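Side-chain contacts in cellulase (PDB 6UI3), which is a broad-specificity GH5_4 endoglucanase domain that probably hydrolyses cellulose and related beta-linked plant polysaccharides, as one catalytic piece of a longer protein: residues E126-I129 with V130-I134; R181-G184 with E185-K189; F248-K251 with T252-L256; I284-T287 with K288-S292. All blocks are in the same frame, centred on the assembly; numbering follows the deposited sequence.

Contact 1 (E126-I129 with V130-I134); sequences EGTI and VWTQI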
# COMPACT_ATOMS: atom_id res chain seq x y z
N GLU A 126 -2.88 -19.21 8.40
CA GLU A 126 -3.22 -18.88 7.02
C GLU A 126 -2.21 -17.91 6.41
O GLU A 126 -1.75 -18.11 5.28
CB GLU A 126 -4.65 -18.33 6.92
CG GLU A 126 -5.07 -18.01 5.49
CD GLU A 126 -6.50 -17.52 5.35
OE1 GLU A 126 -7.24 -17.51 6.35
OE2 GLU A 126 -6.89 -17.15 4.21
N GLY A 127 -1.84 -16.87 7.15
CA GLY A 127 -0.86 -15.94 6.61
C GLY A 127 0.48 -16.60 6.33
O GLY A 127 1.16 -16.27 5.35
N THR A 128 0.89 -17.53 7.19
CA THR A 128 2.14 -18.25 6.98
C THR A 128 2.07 -19.08 5.70
O THR A 128 3.00 -19.07 4.88
CB THR A 128 2.46 -19.15 8.18
OG1 THR A 128 2.77 -18.33 9.32
CG2 THR A 128 3.64 -20.06 7.91
N ILE A 129 0.98 -19.83 5.52
CA ILE A 129 0.86 -20.70 4.35
C ILE A 129 0.78 -19.88 3.07
O ILE A 129 1.40 -20.23 2.05
CB ILE A 129 -0.34 -21.64 4.54
CG1 ILE A 129 -0.04 -22.62 5.68
CG2 ILE A 129 -0.67 -22.37 3.24
CD1 ILE A 129 -1.25 -23.38 6.17
N VAL A 130 0.04 -18.77 3.09
CA VAL A 130 -0.10 -17.91 1.92
C VAL A 130 1.22 -17.22 1.60
O VAL A 130 1.69 -17.24 0.46
CB VAL A 130 -1.26 -16.92 2.12
CG1 VAL A 130 -1.24 -15.84 1.04
CG2 VAL A 130 -2.60 -17.65 2.13
N TRP A 131 1.86 -16.60 2.61
CA TRP A 131 3.12 -15.92 2.36
C TRP A 131 4.23 -16.88 1.94
O TRP A 131 5.09 -16.50 1.15
CB TRP A 131 3.56 -15.04 3.55
CG TRP A 131 2.98 -13.67 3.40
CD1 TRP A 131 2.05 -13.06 4.19
CD2 TRP A 131 3.28 -12.76 2.34
NE1 TRP A 131 1.76 -11.81 3.69
CE2 TRP A 131 2.48 -11.61 2.54
CE3 TRP A 131 4.14 -12.80 1.24
CZ2 TRP A 131 2.52 -10.52 1.67
CZ3 TRP A 131 4.16 -11.72 0.36
CH2 TRP A 131 3.36 -10.59 0.58
N THR A 132 4.23 -18.12 2.45
CA THR A 132 5.23 -19.08 1.98
C THR A 132 5.09 -19.30 0.49
O THR A 132 6.09 -19.34 -0.24
CB THR A 132 5.10 -20.39 2.75
OG1 THR A 132 5.38 -20.17 4.14
CG2 THR A 132 6.09 -21.43 2.25
N GLN A 133 3.85 -19.41 0.00
CA GLN A 133 3.62 -19.58 -1.43
C GLN A 133 4.01 -18.35 -2.25
O GLN A 133 4.65 -18.48 -3.30
CB GLN A 133 2.15 -19.91 -1.69
CG GLN A 133 1.74 -21.28 -1.21
CD GLN A 133 0.25 -21.46 -1.34
OE1 GLN A 133 -0.23 -21.81 -2.42
NE2 GLN A 133 -0.49 -21.19 -0.28
N ILE A 134 3.59 -17.17 -1.82
CA ILE A 134 3.93 -15.95 -2.56
C ILE A 134 5.45 -15.78 -2.60
O ILE A 134 6.05 -15.55 -3.65
CB ILE A 134 3.25 -14.70 -1.97
CG1 ILE A 134 1.73 -14.84 -1.96
CG2 ILE A 134 3.67 -13.44 -2.75
CD1 ILE A 134 1.03 -13.80 -1.13

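Contact 2 (R181-G184 with E185-K189); sequences RATG and ENNAK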
# COMPACT_ATOMS: atom_id res chain seq x y z
N ARG A 181 11.76 -14.52 5.12
CA ARG A 181 13.22 -14.56 5.05
C ARG A 181 13.72 -15.98 4.81
O ARG A 181 14.67 -16.21 4.06
CB ARG A 181 13.86 -14.02 6.34
CG ARG A 181 13.57 -12.58 6.71
CD ARG A 181 14.15 -11.65 5.73
NE ARG A 181 13.87 -10.26 6.06
CZ ARG A 181 13.69 -9.31 5.15
NH1 ARG A 181 13.76 -9.60 3.86
NH2 ARG A 181 13.43 -8.07 5.54
N ALA A 182 13.10 -16.96 5.47
CA ALA A 182 13.61 -18.33 5.44
C ALA A 182 13.41 -18.99 4.09
O ALA A 182 14.07 -19.99 3.80
CB ALA A 182 12.95 -19.15 6.55
N THR A 183 12.52 -18.46 3.24
CA THR A 183 12.38 -19.01 1.89
C THR A 183 13.63 -18.74 1.05
O THR A 183 13.84 -19.41 0.04
CB THR A 183 11.13 -18.51 1.17
OG1 THR A 183 11.22 -17.10 0.93
CG2 THR A 183 9.86 -18.84 1.96
N GLY A 184 14.43 -17.76 1.45
CA GLY A 184 15.77 -17.62 0.95
C GLY A 184 15.91 -16.82 -0.33
O GLY A 184 15.04 -16.05 -0.75
N GLU A 185 17.06 -17.01 -0.96
CA GLU A 185 17.48 -16.26 -2.15
C GLU A 185 17.22 -14.78 -1.91
O GLU A 185 17.56 -14.25 -0.84
CB GLU A 185 16.86 -16.86 -3.42
CG GLU A 185 17.28 -18.31 -3.65
CD GLU A 185 16.85 -18.88 -4.98
OE1 GLU A 185 16.59 -18.11 -5.93
OE2 GLU A 185 16.80 -20.13 -5.08
N ASN A 186 16.58 -14.06 -2.84
CA ASN A 186 16.43 -12.62 -2.70
C ASN A 186 15.45 -12.25 -1.60
O ASN A 186 15.49 -11.11 -1.12
CB ASN A 186 16.03 -11.99 -4.04
CG ASN A 186 17.20 -11.81 -4.97
OD1 ASN A 186 18.35 -12.09 -4.62
ND2 ASN A 186 16.92 -11.37 -6.18
N ASN A 187 14.61 -13.18 -1.16
CA ASN A 187 13.69 -12.89 -0.06
C ASN A 187 14.41 -12.63 1.25
O ASN A 187 13.85 -11.98 2.13
CB ASN A 187 12.67 -14.00 0.13
CG ASN A 187 11.72 -14.11 -1.04
OD1 ASN A 187 11.49 -13.15 -1.79
ND2 ASN A 187 11.18 -15.30 -1.23
N ALA A 188 15.64 -13.13 1.40
CA ALA A 188 16.42 -12.84 2.60
C ALA A 188 16.85 -11.37 2.65
O ALA A 188 17.23 -10.90 3.73
CB ALA A 188 17.62 -13.78 2.71
N LYS A 189 16.80 -10.65 1.52
CA LYS A 189 17.31 -9.28 1.41
C LYS A 189 16.25 -8.29 0.91
O LYS A 189 16.57 -7.11 0.69
CB LYS A 189 18.51 -9.25 0.47
CG LYS A 189 19.72 -9.96 1.02
CD LYS A 189 20.88 -9.86 0.04
CE LYS A 189 22.10 -10.62 0.52
NZ LYS A 189 23.23 -10.53 -0.45

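Contact 3 (F248-K251 with T252-L256); sequences FIDK and TFRML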
# COMPACT_ATOMS: atom_id res chain seq x y z
N PHE A 248 -2.88 19.38 11.04
CA PHE A 248 -3.09 17.98 11.42
C PHE A 248 -2.12 17.07 10.67
O PHE A 248 -1.56 16.12 11.25
CB PHE A 248 -4.55 17.57 11.17
CG PHE A 248 -4.86 16.21 11.70
CD1 PHE A 248 -5.05 15.99 13.05
CD2 PHE A 248 -4.94 15.12 10.85
CE1 PHE A 248 -5.31 14.71 13.54
CE2 PHE A 248 -5.19 13.85 11.32
CZ PHE A 248 -5.38 13.64 12.66
N ILE A 249 -1.94 17.31 9.38
CA ILE A 249 -1.00 16.53 8.59
C ILE A 249 0.41 16.70 9.15
O ILE A 249 1.15 15.72 9.34
CB ILE A 249 -1.08 16.94 7.11
CG1 ILE A 249 -2.41 16.51 6.50
CG2 ILE A 249 0.09 16.36 6.33
CD1 ILE A 249 -2.74 17.22 5.19
N ASP A 250 0.82 17.94 9.39
CA ASP A 250 2.18 18.19 9.86
C ASP A 250 2.44 17.51 11.20
O ASP A 250 3.50 16.90 11.40
CB ASP A 250 2.43 19.70 9.96
CG ASP A 250 3.86 20.01 10.25
OD1 ASP A 250 4.67 19.94 9.30
OD2 ASP A 250 4.22 20.27 11.41
N LYS A 251 1.49 17.60 12.13
CA LYS A 251 1.65 16.97 13.44
C LYS A 251 1.80 15.46 13.29
O LYS A 251 2.66 14.84 13.93
CB LYS A 251 0.45 17.32 14.33
CG LYS A 251 0.46 16.69 15.74
CD LYS A 251 -0.70 17.19 16.58
CE LYS A 251 -2.01 16.55 16.16
NZ LYS A 251 -3.17 17.23 16.82
N THR A 252 0.97 14.86 12.44
CA THR A 252 1.01 13.42 12.25
C THR A 252 2.36 12.99 11.71
O THR A 252 2.95 12.02 12.18
CB THR A 252 -0.12 12.97 11.31
OG1 THR A 252 -1.39 13.28 11.87
CG2 THR A 252 -0.08 11.48 11.04
N PHE A 253 2.86 13.72 10.71
CA PHE A 253 4.13 13.32 10.08
C PHE A 253 5.31 13.55 11.01
O PHE A 253 6.23 12.72 11.06
CB PHE A 253 4.32 14.02 8.73
CG PHE A 253 3.65 13.29 7.59
CD1 PHE A 253 2.37 13.62 7.21
CD2 PHE A 253 4.29 12.23 6.96
CE1 PHE A 253 1.73 12.94 6.21
CE2 PHE A 253 3.65 11.52 5.96
CZ PHE A 253 2.37 11.89 5.58
N ARG A 254 5.31 14.64 11.77
CA ARG A 254 6.36 14.82 12.77
C ARG A 254 6.35 13.67 13.78
O ARG A 254 7.40 13.22 14.23
CB ARG A 254 6.20 16.16 13.48
CG ARG A 254 6.57 17.38 12.66
CD ARG A 254 6.44 18.64 13.45
NE ARG A 254 6.69 19.86 12.68
CZ ARG A 254 7.87 20.45 12.57
NH1 ARG A 254 8.94 19.93 13.13
NH2 ARG A 254 7.97 21.57 11.87
N MET A 255 5.16 13.21 14.18
CA MET A 255 5.06 12.11 15.13
C MET A 255 5.57 10.80 14.53
O MET A 255 6.29 10.05 15.20
CB MET A 255 3.61 12.02 15.62
CG MET A 255 3.31 10.85 16.54
SD MET A 255 2.99 9.33 15.65
CE MET A 255 1.47 9.75 14.80
N LEU A 256 5.25 10.52 13.27
CA LEU A 256 5.76 9.31 12.63
C LEU A 256 7.28 9.37 12.52
O LEU A 256 7.97 8.36 12.68
CB LEU A 256 5.13 9.14 11.25
CG LEU A 256 3.64 8.77 11.24
CD1 LEU A 256 3.09 8.89 9.83
CD2 LEU A 256 3.37 7.37 11.80
O HOH W 1 5.46 22.92 10.89

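Contact 4 (I284-T287 with K288-S292); sequences INFT and KFYVS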
# COMPACT_ATOMS: atom_id res chain seq x y z
N ILE A 284 -5.28 20.29 -5.24
CA ILE A 284 -3.90 20.60 -5.63
C ILE A 284 -3.10 21.04 -4.41
O ILE A 284 -2.01 20.53 -4.14
CB ILE A 284 -3.88 21.70 -6.72
CG1 ILE A 284 -4.49 21.17 -8.02
CG2 ILE A 284 -2.46 22.20 -6.95
CD1 ILE A 284 -4.80 22.27 -9.04
N ASN A 285 -3.66 21.98 -3.65
CA ASN A 285 -2.95 22.50 -2.48
C ASN A 285 -2.74 21.42 -1.44
O ASN A 285 -1.65 21.30 -0.87
CB ASN A 285 -3.74 23.65 -1.84
CG ASN A 285 -3.90 24.85 -2.75
OD1 ASN A 285 -3.16 25.02 -3.73
ND2 ASN A 285 -4.85 25.70 -2.41
N PHE A 286 -3.76 20.59 -1.21
CA PHE A 286 -3.62 19.46 -0.31
C PHE A 286 -2.50 18.54 -0.73
O PHE A 286 -1.66 18.13 0.08
CB PHE A 286 -4.95 18.69 -0.28
CG PHE A 286 -4.91 17.37 0.47
CD1 PHE A 286 -4.46 16.21 -0.13
CD2 PHE A 286 -5.37 17.29 1.77
CE1 PHE A 286 -4.46 14.99 0.58
CE2 PHE A 286 -5.36 16.07 2.47
CZ PHE A 286 -4.91 14.95 1.87
N THR A 287 -2.48 18.16 -2.01
CA THR A 287 -1.55 17.15 -2.50
C THR A 287 -0.13 17.66 -2.45
O THR A 287 0.79 16.95 -2.01
CB THR A 287 -1.97 16.70 -3.90
OG1 THR A 287 -3.28 16.13 -3.85
CG2 THR A 287 -1.01 15.68 -4.46
N LYS A 288 0.08 18.91 -2.85
CA LYS A 288 1.40 19.53 -2.76
C LYS A 288 1.88 19.55 -1.31
O LYS A 288 3.00 19.14 -1.00
CB LYS A 288 1.32 20.94 -3.34
CG LYS A 288 2.56 21.80 -3.11
CD LYS A 288 3.74 21.30 -3.90
CE LYS A 288 5.01 22.06 -3.55
NZ LYS A 288 4.93 23.52 -3.82
N PHE A 289 1.03 20.04 -0.41
CA PHE A 289 1.40 20.13 1.00
C PHE A 289 1.71 18.75 1.56
O PHE A 289 2.70 18.56 2.28
CB PHE A 289 0.28 20.78 1.82
CG PHE A 289 0.64 20.96 3.25
CD1 PHE A 289 1.28 22.11 3.66
CD2 PHE A 289 0.41 19.97 4.17
CE1 PHE A 289 1.65 22.27 4.99
CE2 PHE A 289 0.76 20.14 5.50
CZ PHE A 289 1.39 21.27 5.90
N TYR A 290 0.84 17.79 1.29
CA TYR A 290 0.97 16.44 1.83
C TYR A 290 2.27 15.80 1.39
O TYR A 290 3.06 15.32 2.21
CB TYR A 290 -0.23 15.61 1.36
CG TYR A 290 -0.42 14.29 2.05
CD1 TYR A 290 0.46 13.23 1.83
CD2 TYR A 290 -1.48 14.09 2.91
CE1 TYR A 290 0.29 12.01 2.46
CE2 TYR A 290 -1.65 12.86 3.55
CZ TYR A 290 -0.77 11.83 3.31
OH TYR A 290 -0.92 10.59 3.92
N VAL A 291 2.53 15.79 0.08
CA VAL A 291 3.74 15.14 -0.41
C VAL A 291 4.98 15.89 0.06
O VAL A 291 6.00 15.28 0.38
CB VAL A 291 3.68 14.94 -1.93
CG1 VAL A 291 4.98 14.33 -2.45
CG2 VAL A 291 2.52 14.03 -2.29
N SER A 292 4.94 17.23 0.08
CA SER A 292 6.09 17.97 0.59
C SER A 292 6.41 17.59 2.03
O SER A 292 7.58 17.39 2.39
CB SER A 292 5.83 19.47 0.49
OG SER A 292 6.90 20.19 1.10

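Contact 1 (E126-I129 with V130-I134)
Q133 and I129 lie side by side on one helix and point the same way. The helix, residues 120-137, links strands 101-105 and 145-148 in a beta-alpha-beta unit of the GH5 TIM barrel. The Q133 amide folds back on the preceding turn. Its NE2 donates to I129 O at 3.2 Å, in the plane of the amide. The donor sits above the carbonyl plane, 59° out of it. Q133 N donates to the same oxygen from the opposite face, so two donors of one residue grip it. CG lies beside the backbone N (chi1 -70°), which keeps the chain near that carbonyl. I129 CG2 packs on NE2 at 3.7 Å. The amide also bonds outward: NE2 to Y78 O and OE1 to I80 N.

T132 repeats the scheme one residue earlier. Its hydroxyl lies beside its own backbone N (chi1 -64°). OG1 donates to T128 O at 2.7 Å, and T132 N reaches that oxygen from the other face. T128 and T132 point the same way, with T128 CG2 4.2 Å from T132 OG1. T128 OG1 bonds back to I124 O.

E126 CG runs alongside V130 CG2 at 4.2 Å. The E126 carboxylate reaches out to Y73 OH. The W131 indole leads away from the preceding turn, toward Y172 and I176 of helix 163-182, and its NE1 bonds to T149 O. G127 O lies at the edge of the indole, near its plane, 3.5 Å from W131 CD1.

Contact 2 (R181-G184 with E185-K189)
Two side-chain hydrogen bonds tie R181 and T183 to N187, where the chain leaves a helix and turns back. R181 NH1 donates to N187 O at 2.9 Å. The oxygen lies in the plane of the guanidinium, at its edge. The bond is moderately bent, with an N-H...O angle of 149°. The arginine chain bends at chi2 (-66°) and brings CD within 3.6 Å of N187 O. Outside the segments, NH1 also bonds to R190 O, and NE forms a salt bridge with D214.

The second bond runs between side chains. N187 ND2 donates to T183 OG1 at 2.8 Å, with OG1 tilted a little from the amide plane. T183 OG1 lies between its backbone N and carbonyl carbon (chi1 66°) and also bonds to I180 O. The N187 amide is buried and has further partners: ND2 bonds to A135 O of helix 120-137, and OD1 to R190 NE.

These bonds join the end of helix 163-182 to the loop that leads into strand 192-195 of the TIM barrel. G184 has positive phi and is the first residue to leave helical geometry. Beyond E185 the chain takes a short 3-10 turn through N187.

Backbone bonds shape the turn itself. N187 N donates to G184 O at 2.9 Å, and the donor stands above the carbonyl plane. G184 N donates to R181 O at 3.0 Å. Packing is slight: A188 CB lies 4.1 Å from R181 O, and N187 CB lies 3.5 Å from T183 OG1.

Contact 3 (F248-K251 with T252-L256)
D250 and R254, one helical turn apart, form a salt bridge on the surface side of helix 243-261, in the TIM barrel of this GH5 domain. R254 NE donates to D250 OD2 at 2.8 Å. The oxygen lies in the plane of the guanidinium, at its edge. NE meets OD2 on the syn side, 20° out of the carboxylate plane. The two flat groups are turned 67° against each other. NE bonds OD2 directly, and NH2 reaches it through a water. The water donates to OD2 and accepts from R254 NH2, both at 3.0 Å.

The torsions explain the reach. D250 chi1 (-172°) sets the carboxylate beside its own carbonyl carbon, on the side of the next turn. The R254 chain is extended from CG to NE, and its CD passes 3.4 Å from D250 OD2. R254 N also donates to D250 O, so one residue holds both the backbone and the side chain of the aspartate.

The side toward helix 280-296 is apolar. I249 and F253 lie side by side. In the F253 conformer described, I249 CG2 touches the phenyl ring at F253 CD1, 3.7 Å away. Both residues pack on helix 280-296: I249 against F286 and F289, F253 against T293 and A294. The F253 ring also meets Y290 edge-to-face.

T252 and F248 cross obliquely. F248 O accepts from T252 N and T252 OG1, which arrive from opposite faces of the carbonyl plane. The same hydroxyl oxygen sits over one face of the F248 ring, offset toward the rim, with T252 OG1 3.9 Å from F248 CE2.

Contact 4 (I284-T287 with K288-S292)
Y290 meets F286 at CB and at one ring atom, one turn on along helix 280-296. At the base, Y290 CB lies 3.2 Å from F286 O, the oxygen that also accepts from Y290 N at 2.8 Å. CG is anti to the backbone N (chi1 -168°), and the ring runs alongside that of F286. Ring atom Y290 CD2 makes the touch, 3.7 Å from F286 CZ and 3.9 Å from F286 CE1. The centroids are 5.5 Å apart and the planes meet at 33°, so the pair is an oblique packing contact. Further out the ring leaves F286 for other partners. It stacks with F272 of strand 267-272. At the tip, Y290 OH bonds to A223 O.

F286 points the same way and meets F241 edge-to-face. T287 OG1 lies in the plane of the F286 ring, at its edge, and bonds back to R283 O. One residue along from Y290, V291 CG2 comes within 3.4 Å of T287 O.

The helix lies between strands 267-272 and 301-305 in a beta-alpha-beta unit of the TIM barrel. Across the turn, the F286 and Y290 side chains meet through carbon alone. Their pairing therefore rests on shape and dispersion, while the hydroxyl bond at Y290 OH gives the tyrosine ring a fixed polar end.

How the contacts relate
Contacts 1, 3 and 4 each join adjacent turns within their own helix (120-137, 243-261 and 280-296) around the TIM barrel and are partly buried. Contact 2 is a surface turn after a helix. Contacts 3 and 4 pack together through aromatic and isoleucine side chains of neighbouring helices, with F253 CZ 3.7 Å from Y290 CE1. Contacts 1 and 2 come close without touching, their nearest atoms about 4 Å apart. Contact 1 lies opposite contacts 3 and 4 across the chain's centre. Chemistry follows place. Contact 4 is mainly aromatic, contact 3 adds a water-bridged salt bridge at the surface, and contacts 1 and 2 rely on side-chain hydrogen bonds.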